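PDB 6ZPV: MgGH51 from Meripilus giganteus, which is an alpha-L-arabinofuranosidase of glycoside hydrolase family 51, hydrolysing terminal arabinofuranosyl groups, probably from arabinose-containing plant polysaccharides. Local coordinates for residues Y274-F277 against F278-T281. Numbering follows the deposited sequence.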
loop_
_atom_site.group_PDB
_atom_site.type_symbol
_atom_site.label_atom_id
_atom_site.label_comp_id
_atom_site.label_asym_id
_atom_site.label_seq_id
_atom_site.Cartn_x
_atom_site.Cartn_y
_atom_site.Cartn_z
ATOM N N TYR A 274 -8.100 5.347 4.289
ATOM C CA TYR A 274 -7.998 3.886 4.103
ATOM C C TYR A 274 -9.402 3.267 3.998
ATOM O O TYR A 274 -9.677 2.514 3.062
ATOM C CB TYR A 274 -7.189 3.256 5.263
ATOM C CG TYR A 274 -5.704 3.418 5.259
ATOM C CD1 TYR A 274 -4.933 2.766 4.306
ATOM C CD2 TYR A 274 -5.030 4.124 6.251
ATOM C CE1 TYR A 274 -3.540 2.783 4.340
ATOM C CE2 TYR A 274 -3.648 4.181 6.277
ATOM C CZ TYR A 274 -2.899 3.515 5.321
ATOM O OH TYR A 274 -1.521 3.473 5.348
ATOM N N LEU A 275 -10.232 3.545 4.994
ATOM C CA LEU A 275 -11.543 2.905 5.038
ATOM C C LEU A 275 -12.410 3.250 3.825
ATOM O O LEU A 275 -13.082 2.347 3.283
ATOM C CB LEU A 275 -12.270 3.285 6.340
ATOM C CG LEU A 275 -11.592 2.815 7.625
ATOM C CD1 LEU A 275 -12.204 3.473 8.839
ATOM C CD2 LEU A 275 -11.660 1.300 7.740
ATOM N N GLN A 276 -12.340 4.489 3.365
ATOM C CA GLN A 276 -13.106 4.894 2.175
ATOM C C GLN A 276 -12.597 4.105 0.957
ATOM O O GLN A 276 -13.407 3.710 0.100
ATOM C CB GLN A 276 -13.019 6.407 1.950
ATOM C CG GLN A 276 -13.943 6.884 0.861
ATOM C CD GLN A 276 -15.405 6.566 1.155
ATOM O OE1 GLN A 276 -15.955 7.118 2.132
ATOM N NE2 GLN A 276 -16.065 5.776 0.307
ATOM N N PHE A 277 -11.293 3.907 0.842
ATOM C CA PHE A 277 -10.753 3.123 -0.284
ATOM C C PHE A 277 -11.270 1.690 -0.248
ATOM O O PHE A 277 -11.609 1.114 -1.295
ATOM C CB PHE A 277 -9.225 3.128 -0.208
ATOM C CG PHE A 277 -8.547 2.376 -1.320
ATOM C CD1 PHE A 277 -8.824 2.682 -2.648
ATOM C CD2 PHE A 277 -7.574 1.439 -1.049
ATOM C CE1 PHE A 277 -8.198 2.006 -3.680
ATOM C CE2 PHE A 277 -6.922 0.797 -2.089
ATOM C CZ PHE A 277 -7.191 1.111 -3.375
ATOM N N PHE A 278 -11.391 1.111 0.954
ATOM C CA PHE A 278 -11.941 -0.248 1.070
ATOM C C PHE A 278 -13.401 -0.286 0.567
ATOM O O PHE A 278 -13.773 -1.181 -0.230
ATOM C CB PHE A 278 -11.827 -0.772 2.502
ATOM C CG PHE A 278 -10.461 -0.660 3.114
ATOM C CD1 PHE A 278 -9.305 -0.575 2.344
ATOM C CD2 PHE A 278 -10.320 -0.565 4.481
ATOM C CE1 PHE A 278 -8.069 -0.398 2.937
ATOM C CE2 PHE A 278 -9.076 -0.386 5.069
ATOM C CZ PHE A 278 -7.965 -0.250 4.297
ATOM N N GLU A 279 -14.184 0.690 1.028
ATOM C CA GLU A 279 -15.563 0.808 0.570
ATOM C C GLU A 279 -15.595 0.950 -0.950
ATOM O O GLU A 279 -16.432 0.287 -1.639
ATOM C CB GLU A 279 -16.262 2.016 1.230
ATOM C CG GLU A 279 -17.648 2.256 0.761
ATOM C CD GLU A 279 -18.317 3.292 1.627
ATOM O OE1 GLU A 279 -18.621 4.424 1.096
ATOM O OE2 GLU A 279 -18.467 3.053 2.807
ATOM N N ASP A 280 -14.696 1.732 -1.521
ATOM C CA ASP A 280 -14.683 2.024 -2.962
ATOM C C ASP A 280 -14.236 0.851 -3.822
ATOM O O ASP A 280 -14.431 0.906 -5.030
ATOM C CB ASP A 280 -13.813 3.251 -3.249
ATOM C CG ASP A 280 -14.394 4.560 -2.712
ATOM O OD1 ASP A 280 -15.607 4.587 -2.379
ATOM O OD2 ASP A 280 -13.630 5.549 -2.682
ATOM N N THR A 281 -13.578 -0.130 -3.260
ATOM C CA THR A 281 -13.018 -1.271 -3.994
ATOM C C THR A 281 -13.655 -2.597 -3.621
ATOM O O THR A 281 -13.299 -3.627 -4.217
ATOM C CB THR A 281 -11.514 -1.335 -3.758
ATOM O OG1 THR A 281 -11.251 -1.485 -2.379
ATOM C CG2 THR A 281 -10.765 -0.179 -4.344
#
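F278, E279 and D280 donate their backbone N-H groups to the carbonyls of Y274, L275 and Q276, the i to i+4 pattern of an alpha-helix, while the next bond, from T281 N to F277 O, is weak. A side-chain bond supplements it: T281 OG1 donates to F277 O at 2.8 Å, and T281 CG2 lies 3.4 Å from CE1 of the F277 ring. On the polar flank, Q276 bends at chi2 (59°), bringing its amide nitrogen between two acids. Q276 NE2 donates to E279 OE1 and to D280 OD1, 3.0 Å each; both oxygens are met from above their carboxylate planes, and the E279 carboxylate stands almost perpendicular to the amide, at 86°. Each acid has a further partner, E279 in H337 and D280 in a salt bridge to R205. The buried flank is apolar and largely aromatic. With CG beside its backbone N (chi1 -51°), F278 lays its ring back under the preceding turn, where Y274 O sits 3.1 Å above the ring plane, over its centre; F278 CZ meets Y274 CB at 3.7 Å, and L275 CD2 packs on F278 CD2. Helix 271-281 is thus amphipathic, turning the rings of Y274 (onto F227) and F278 (onto F225 and F227) toward barrel strand 224-227, while the amide links two carboxylates whose charge is probably balanced chiefly by R205 on D280, with H337 on E279.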